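Local atomic coordinates of ferrous iron transport protein B (Legionella pneumophila, PDB entry 3IBY), a protein that probably transports ferrous iron across the inner membrane in a GTP-driven uptake system, and is represented here by its cytosolic GTPase and helical domains. Residues 173-183 against 232-242; 18-27 against 37-45. All coordinates share one frame; numbering follows the deposited sequence.

Contact 1: residues 173-183 against 232-242; sequences LSLSVAAQQIL and QNLDVLLADAR
Leu183 and Leu238 meet tip to tip in the helical domain of cytosolic FeoB, where helices 177-193 and 234-253 pack almost at right angles: their segments cross at -103° with axes 11.0 Å apart. At this crossing the closest side-chain packing is made by Leu183, Leu234 and Leu238, together with Ala179 and Ile182. Leu183 CD2 lies 3.6 Å from Leu238 CD1, and Leu234 divides its two methyls between neighbours. Its CD1 reaches Ala179 CB at 4.0 Å, while CD2 lies beside Ile182 CG2, the two side chains running past each other in opposite directions. Ala208 of helix 197-209 covers Leu183, Leu234 and Leu238, and Leu227 of helix 219-229 touches Ile182 and Leu234, so four helices share this apolar centre.

Toward the start of helix 234-253 the packing thins toward the surface. Here the bent chain of Gln232 crosses the end of Ile182, with CG 4.1 Å from Ile182 CD1, and its amide oxygen lies near the methyl of the exposed Ala178.

At the other end, residues 173-175 lie against the 234-242 segment. Leu175 CD2 rests 3.7 Å from Ala241 CB, and a water bridges Ser174 N and Ala241 O. Ser176 follows as the N-cap, its OG accepting from Ala179 N at 3.0 Å in a nearly straight bond (169°).

Leu173 lies further along, its CD2 near Ala241 O and Arg242 CA. Its CG stands anti to the carbonyl carbon (chi1 -62°), which carries the branch out to Arg242. That arginine forms a salt bridge with Glu108 and a hydrogen bond with Ser104, tying the helical domain to the GTPase domain. Leu173 CD1 sits 3.8 Å above one face of the Arg242 guanidinium, displaced toward its rim.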
# COMPACT_ATOMS: atom_id res chain seq x y z
N LEU A 173 15.80 -1.16 2.65
CA LEU A 173 15.88 -2.62 2.66
C LEU A 173 17.31 -3.10 2.42
O LEU A 173 18.06 -2.52 1.62
CB LEU A 173 14.96 -3.23 1.58
CG LEU A 173 13.45 -2.96 1.68
CD1 LEU A 173 12.69 -3.46 0.38
CD2 LEU A 173 12.91 -3.56 2.95
N SER A 174 17.70 -4.17 3.10
CA SER A 174 19.05 -4.65 2.94
C SER A 174 19.05 -5.84 1.99
O SER A 174 18.46 -6.87 2.28
CB SER A 174 19.64 -5.02 4.29
OG SER A 174 21.00 -5.33 4.12
N LEU A 175 19.69 -5.68 0.84
CA LEU A 175 19.77 -6.77 -0.10
C LEU A 175 21.22 -7.07 -0.38
O LEU A 175 22.10 -6.22 -0.19
CB LEU A 175 19.03 -6.44 -1.41
CG LEU A 175 17.47 -6.40 -1.38
CD1 LEU A 175 16.88 -5.18 -2.15
CD2 LEU A 175 16.83 -7.73 -1.87
N SER A 176 21.46 -8.30 -0.83
CA SER A 176 22.75 -8.70 -1.34
C SER A 176 23.30 -7.73 -2.41
O SER A 176 22.56 -6.99 -3.09
CB SER A 176 22.69 -10.14 -1.85
OG SER A 176 23.04 -10.18 -3.20
N VAL A 177 24.61 -7.70 -2.52
CA VAL A 177 25.26 -6.79 -3.43
C VAL A 177 24.90 -7.21 -4.85
O VAL A 177 24.62 -6.36 -5.70
CB VAL A 177 26.81 -6.82 -3.22
CG1 VAL A 177 27.53 -6.06 -4.32
CG2 VAL A 177 27.15 -6.24 -1.85
N ALA A 178 24.90 -8.52 -5.08
CA ALA A 178 24.52 -9.13 -6.35
C ALA A 178 23.12 -8.69 -6.71
O ALA A 178 22.87 -8.27 -7.83
CB ALA A 178 24.57 -10.66 -6.24
N ALA A 179 22.23 -8.79 -5.73
CA ALA A 179 20.82 -8.43 -5.88
C ALA A 179 20.62 -6.92 -6.03
O ALA A 179 19.78 -6.47 -6.85
CB ALA A 179 19.99 -8.98 -4.71
N GLN A 180 21.36 -6.11 -5.27
CA GLN A 180 21.18 -4.67 -5.39
C GLN A 180 21.64 -4.24 -6.79
O GLN A 180 21.00 -3.45 -7.46
CB GLN A 180 21.91 -3.94 -4.26
CG GLN A 180 21.40 -2.49 -4.01
CD GLN A 180 19.90 -2.39 -3.55
OE1 GLN A 180 19.06 -1.74 -4.22
NE2 GLN A 180 19.57 -3.04 -2.40
N GLN A 181 22.75 -4.80 -7.23
CA GLN A 181 23.25 -4.56 -8.56
C GLN A 181 22.13 -4.76 -9.60
O GLN A 181 21.92 -3.90 -10.46
CB GLN A 181 24.46 -5.49 -8.82
CG GLN A 181 25.43 -5.04 -9.93
CD GLN A 181 25.33 -5.85 -11.24
OE1 GLN A 181 24.74 -6.95 -11.29
NE2 GLN A 181 25.95 -5.32 -12.30
N ILE A 182 21.38 -5.87 -9.51
CA ILE A 182 20.39 -6.23 -10.53
C ILE A 182 19.22 -5.25 -10.53
O ILE A 182 18.77 -4.85 -11.58
CB ILE A 182 19.82 -7.67 -10.34
CG1 ILE A 182 20.89 -8.72 -10.60
CG2 ILE A 182 18.63 -7.93 -11.30
CD1 ILE A 182 20.50 -10.13 -10.17
N LEU A 183 18.74 -4.89 -9.35
CA LEU A 183 17.67 -3.92 -9.22
C LEU A 183 18.10 -2.53 -9.74
O LEU A 183 17.27 -1.81 -10.32
CB LEU A 183 17.17 -3.81 -7.78
CG LEU A 183 16.37 -4.93 -7.09
CD1 LEU A 183 16.23 -4.59 -5.61
CD2 LEU A 183 14.96 -5.21 -7.70
N GLN A 232 19.20 -16.26 -9.90
CA GLN A 232 19.38 -15.70 -8.54
C GLN A 232 18.16 -15.87 -7.64
O GLN A 232 18.32 -15.77 -6.42
CB GLN A 232 19.75 -14.21 -8.59
CG GLN A 232 21.26 -13.91 -8.72
CD GLN A 232 22.09 -14.05 -7.42
OE1 GLN A 232 21.63 -13.72 -6.31
NE2 GLN A 232 23.32 -14.54 -7.56
N ASN A 233 16.97 -16.10 -8.22
CA ASN A 233 15.69 -16.11 -7.46
C ASN A 233 15.45 -14.78 -6.80
O ASN A 233 15.11 -14.70 -5.62
CB ASN A 233 15.65 -17.17 -6.35
CG ASN A 233 15.91 -18.55 -6.85
OD1 ASN A 233 16.03 -19.47 -6.04
ND2 ASN A 233 15.99 -18.71 -8.17
N LEU A 234 15.65 -13.72 -7.54
CA LEU A 234 15.38 -12.42 -6.98
C LEU A 234 14.09 -12.43 -6.13
O LEU A 234 14.04 -11.82 -5.05
CB LEU A 234 15.28 -11.40 -8.10
CG LEU A 234 15.80 -10.03 -7.79
CD1 LEU A 234 17.28 -10.12 -7.42
CD2 LEU A 234 15.58 -9.14 -9.01
N ASP A 235 13.04 -13.12 -6.59
CA ASP A 235 11.72 -12.99 -5.92
C ASP A 235 11.85 -13.36 -4.46
O ASP A 235 11.51 -12.58 -3.56
CB ASP A 235 10.57 -13.77 -6.60
CG ASP A 235 10.87 -15.24 -6.84
OD1 ASP A 235 9.90 -16.03 -6.97
OD2 ASP A 235 12.06 -15.61 -6.92
N VAL A 236 12.43 -14.52 -4.24
CA VAL A 236 12.70 -14.99 -2.92
C VAL A 236 13.54 -13.99 -2.13
O VAL A 236 13.18 -13.64 -1.00
CB VAL A 236 13.40 -16.36 -2.99
CG1 VAL A 236 13.50 -16.99 -1.60
CG2 VAL A 236 12.65 -17.28 -3.97
N LEU A 237 14.65 -13.51 -2.71
CA LEU A 237 15.49 -12.53 -2.02
C LEU A 237 14.75 -11.26 -1.66
O LEU A 237 14.87 -10.76 -0.56
CB LEU A 237 16.70 -12.16 -2.87
CG LEU A 237 17.99 -12.88 -2.53
CD1 LEU A 237 17.71 -14.31 -2.12
CD2 LEU A 237 18.98 -12.83 -3.70
N LEU A 238 13.98 -10.71 -2.57
CA LEU A 238 13.35 -9.42 -2.28
C LEU A 238 12.27 -9.55 -1.19
O LEU A 238 12.16 -8.69 -0.30
CB LEU A 238 12.72 -8.83 -3.55
CG LEU A 238 13.12 -7.40 -3.93
CD1 LEU A 238 13.07 -7.29 -5.46
CD2 LEU A 238 12.25 -6.33 -3.24
N ALA A 239 11.48 -10.62 -1.28
CA ALA A 239 10.50 -10.96 -0.23
C ALA A 239 11.15 -11.04 1.15
O ALA A 239 10.58 -10.55 2.13
CB ALA A 239 9.77 -12.29 -0.54
N ASP A 240 12.34 -11.64 1.23
CA ASP A 240 13.05 -11.70 2.50
C ASP A 240 13.51 -10.33 2.98
O ASP A 240 13.30 -9.99 4.13
CB ASP A 240 14.25 -12.64 2.43
CG ASP A 240 14.92 -12.86 3.80
OD1 ASP A 240 14.22 -13.14 4.80
OD2 ASP A 240 16.17 -12.77 3.87
N ALA A 241 14.12 -9.53 2.12
CA ALA A 241 14.58 -8.24 2.58
C ALA A 241 13.38 -7.37 2.98
O ALA A 241 13.46 -6.57 3.92
CB ALA A 241 15.40 -7.57 1.53
N ARG A 242 12.26 -7.54 2.30
CA ARG A 242 11.06 -6.80 2.66
C ARG A 242 10.57 -7.24 4.03
O ARG A 242 10.26 -6.43 4.87
CB ARG A 242 9.95 -7.03 1.64
CG ARG A 242 8.87 -6.00 1.77
CD ARG A 242 7.95 -6.00 0.58
NE ARG A 242 8.69 -5.75 -0.64
CZ ARG A 242 9.02 -4.56 -1.09
NH1 ARG A 242 8.68 -3.48 -0.41
NH2 ARG A 242 9.73 -4.46 -2.23
O HOH W 1 15.76 -5.95 4.66

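Contact 2: residues 18-27 against 37-45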
# COMPACT_ATOMS: atom_id res chain seq x y z
N PHE A 18 -14.60 2.59 4.65
CA PHE A 18 -15.24 3.12 3.50
C PHE A 18 -16.59 3.65 3.85
O PHE A 18 -16.95 4.71 3.38
CB PHE A 18 -15.40 2.08 2.43
CG PHE A 18 -16.00 2.63 1.17
CD1 PHE A 18 -15.23 3.44 0.33
CD2 PHE A 18 -17.33 2.39 0.86
CE1 PHE A 18 -15.75 3.97 -0.85
CE2 PHE A 18 -17.91 2.93 -0.33
CZ PHE A 18 -17.12 3.71 -1.20
N ASN A 19 -17.36 2.89 4.62
CA ASN A 19 -18.72 3.31 4.96
C ASN A 19 -18.71 4.51 5.92
O ASN A 19 -19.54 5.43 5.85
CB ASN A 19 -19.51 2.18 5.59
CG ASN A 19 -19.80 1.04 4.64
OD1 ASN A 19 -19.87 1.21 3.44
ND2 ASN A 19 -19.99 -0.13 5.21
N ALA A 20 -17.75 4.47 6.83
CA ALA A 20 -17.62 5.47 7.83
C ALA A 20 -17.32 6.82 7.14
O ALA A 20 -17.90 7.85 7.48
CB ALA A 20 -16.52 5.08 8.77
N LEU A 21 -16.45 6.80 6.13
CA LEU A 21 -16.06 8.04 5.44
C LEU A 21 -17.16 8.55 4.51
O LEU A 21 -17.45 9.72 4.50
CB LEU A 21 -14.81 7.77 4.63
CG LEU A 21 -13.49 7.54 5.38
CD1 LEU A 21 -12.49 7.10 4.37
CD2 LEU A 21 -12.97 8.75 6.01
N THR A 22 -17.81 7.66 3.77
CA THR A 22 -18.68 8.08 2.67
C THR A 22 -20.18 8.09 3.00
O THR A 22 -20.94 8.73 2.33
CB THR A 22 -18.43 7.17 1.50
OG1 THR A 22 -18.97 5.88 1.78
CG2 THR A 22 -16.94 7.03 1.30
N ASN A 23 -20.59 7.35 4.01
CA ASN A 23 -21.97 7.25 4.44
C ASN A 23 -22.91 6.83 3.34
O ASN A 23 -22.68 5.78 2.78
CB ASN A 23 -22.36 8.53 5.11
CG ASN A 23 -21.41 8.91 6.28
OD1 ASN A 23 -20.83 10.01 6.28
ND2 ASN A 23 -21.26 8.00 7.25
N ALA A 24 -23.96 7.58 3.01
CA ALA A 24 -24.87 7.16 1.93
C ALA A 24 -24.35 7.64 0.59
O ALA A 24 -24.88 7.28 -0.48
CB ALA A 24 -26.26 7.68 2.18
N ASN A 25 -23.32 8.48 0.63
CA ASN A 25 -22.74 9.04 -0.60
C ASN A 25 -21.71 8.06 -1.20
O ASN A 25 -20.49 8.32 -1.18
CB ASN A 25 -22.11 10.42 -0.38
CG ASN A 25 -23.02 11.32 0.32
OD1 ASN A 25 -24.11 11.58 -0.13
ND2 ASN A 25 -22.61 11.79 1.48
N GLN A 26 -22.23 6.96 -1.74
CA GLN A 26 -21.40 5.92 -2.27
C GLN A 26 -22.22 5.12 -3.24
O GLN A 26 -23.43 5.09 -3.14
CB GLN A 26 -20.90 5.05 -1.14
CG GLN A 26 -22.01 4.47 -0.25
CD GLN A 26 -21.53 3.28 0.49
OE1 GLN A 26 -21.32 3.33 1.67
NE2 GLN A 26 -21.27 2.21 -0.22
N ARG A 27 -21.56 4.46 -4.18
CA ARG A 27 -22.23 3.65 -5.18
C ARG A 27 -21.45 2.47 -5.68
O ARG A 27 -20.31 2.34 -5.45
CB ARG A 27 -22.67 4.48 -6.34
CG ARG A 27 -21.58 4.88 -7.15
CD ARG A 27 -21.85 6.17 -7.74
NE ARG A 27 -20.66 6.94 -7.65
CZ ARG A 27 -20.36 7.74 -6.65
NH1 ARG A 27 -21.21 7.97 -5.68
NH2 ARG A 27 -19.22 8.36 -6.69
N GLU A 37 -16.95 -5.73 -8.78
CA GLU A 37 -17.76 -4.57 -8.48
C GLU A 37 -16.86 -3.52 -7.97
O GLU A 37 -15.95 -3.80 -7.22
CB GLU A 37 -18.86 -4.94 -7.48
CG GLU A 37 -19.82 -5.99 -8.11
CD GLU A 37 -21.07 -6.28 -7.32
OE1 GLU A 37 -21.05 -6.14 -6.07
OE2 GLU A 37 -22.09 -6.68 -7.93
N LYS A 38 -17.04 -2.29 -8.41
CA LYS A 38 -16.21 -1.19 -7.91
C LYS A 38 -17.07 -0.35 -7.01
O LYS A 38 -18.22 -0.11 -7.34
CB LYS A 38 -15.68 -0.39 -9.10
CG LYS A 38 -14.94 0.87 -8.81
CD LYS A 38 -14.63 1.62 -10.11
CE LYS A 38 -13.89 2.96 -9.87
NZ LYS A 38 -13.02 3.32 -10.98
N LYS A 39 -16.55 0.09 -5.88
CA LYS A 39 -17.33 0.98 -5.01
C LYS A 39 -16.61 2.28 -4.98
O LYS A 39 -15.39 2.31 -4.75
CB LYS A 39 -17.43 0.44 -3.59
CG LYS A 39 -18.54 -0.64 -3.36
CD LYS A 39 -18.03 -2.09 -3.55
CE LYS A 39 -18.73 -3.10 -2.59
NZ LYS A 39 -18.00 -3.29 -1.27
N THR A 40 -17.35 3.36 -5.22
CA THR A 40 -16.77 4.70 -5.18
C THR A 40 -17.66 5.52 -4.25
O THR A 40 -18.83 5.24 -4.12
CB THR A 40 -16.69 5.34 -6.58
OG1 THR A 40 -17.99 5.30 -7.19
CG2 THR A 40 -15.62 4.60 -7.49
N GLY A 41 -17.07 6.49 -3.58
CA GLY A 41 -17.84 7.46 -2.83
C GLY A 41 -17.10 8.79 -2.55
O GLY A 41 -15.99 9.02 -3.00
N GLU A 42 -17.75 9.68 -1.81
CA GLU A 42 -17.16 10.97 -1.56
C GLU A 42 -17.67 11.60 -0.25
O GLU A 42 -18.73 11.24 0.26
CB GLU A 42 -17.33 11.88 -2.79
CG GLU A 42 -18.79 12.05 -3.33
CD GLU A 42 -19.31 10.82 -4.04
OE1 GLU A 42 -18.52 10.23 -4.79
OE2 GLU A 42 -20.49 10.42 -3.82
N PHE A 43 -16.87 12.49 0.33
CA PHE A 43 -17.35 13.26 1.44
C PHE A 43 -16.82 14.67 1.36
O PHE A 43 -15.80 14.93 0.75
CB PHE A 43 -17.01 12.57 2.77
CG PHE A 43 -15.55 12.38 3.02
CD1 PHE A 43 -14.87 11.31 2.47
CD2 PHE A 43 -14.85 13.25 3.83
CE1 PHE A 43 -13.52 11.13 2.69
CE2 PHE A 43 -13.49 13.07 4.10
CZ PHE A 43 -12.82 12.01 3.52
N LEU A 44 -17.55 15.60 1.96
CA LEU A 44 -17.08 16.95 2.14
C LEU A 44 -16.28 17.04 3.43
O LEU A 44 -16.58 16.34 4.39
CB LEU A 44 -18.26 17.91 2.15
CG LEU A 44 -18.93 18.08 0.79
CD1 LEU A 44 -20.21 18.95 0.90
CD2 LEU A 44 -17.96 18.65 -0.24
N LEU A 45 -15.25 17.88 3.43
CA LEU A 45 -14.37 18.06 4.58
C LEU A 45 -14.08 19.53 4.63
O LEU A 45 -12.99 20.01 4.26
CB LEU A 45 -13.11 17.23 4.43
CG LEU A 45 -12.20 17.17 5.67
CD1 LEU A 45 -12.97 17.40 6.98
CD2 LEU A 45 -11.40 15.84 5.72
O HOH W 2 -20.38 11.93 2.39
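Arg27 and Glu42 face each other across a beta hairpin at the margin of the GTPase domain, an example of how two neighbouring strands can carry an ion pair on one face and a hydrophobic layer on the other. Strand 26-30 is one edge strand of the sheet and runs antiparallel to strand 37-45. The guanidinium meets the carboxylate end-on, their planes only 19° apart: Arg27 NH2 donates to Glu42 OE1 at 2.8 Å, nearly straight at 173°, and NH1 donates to OE2. Both oxygens use their syn lone pairs, so the two bonds together fix the rotation of each group. Arg27 also folds back, Thr40 O lying 3.8 Å from the guanidinium plane, over its centre. The same carbonyl accepts Arg27 N at 2.8 Å, and Thr40 N returns a bond to Arg27 O.

Gln26 and Gly41 form the adjoining antiparallel non-hydrogen-bonded pair, 3.9 Å from CA to CA; Asn25 O and Thr22 fill the face at Gly41, and Asn25 O accepts Glu42 N at 3.1 Å.

The opposite face of strand 37-45 rests on helix 14-22, whose first residues belong to the predicted GTP-binding P-loop. Phe18 points its ring at the strand with CG anti to the backbone N (chi1 -177°), and the edge of the ring meets the peptide between Thr40 and Gly41, CZ lying 3.6 Å from Thr40 C. Further along, the ring of Phe43 lies across Leu21, with CE1 4.1 Å from Leu21 CB. Ile52 of strand 48-54 supports both Phe18 and Leu21, while Leu161 of helix 154-162 packs on Phe43.

The helix closes with Thr22, whose N and OG1 reach Phe18 O from opposite faces of the carbonyl plane, OG1 at 2.8 Å.

Overall arrangement
The two contacts lie on opposite sides of the chain's centre, about 39 Å apart centre to centre, and share no helix or strand. Both are partly buried, each with an interior and a surface side. Contact 2 belongs to the GTPase domain, where it joins strands at the sheet margin through backbone bonds and a surface ion pair, with aromatic rings from both helix and strand packed between them, close to residues predicted to bind GTP. Contact 1 belongs to the all-helical part and depends on aliphatic side chains; no direct polar bond links its segments. Arg242, the charged residue touching across contact 1, has its main polar partners in the GTPase domain, whereas Arg27 pairs within contact 2.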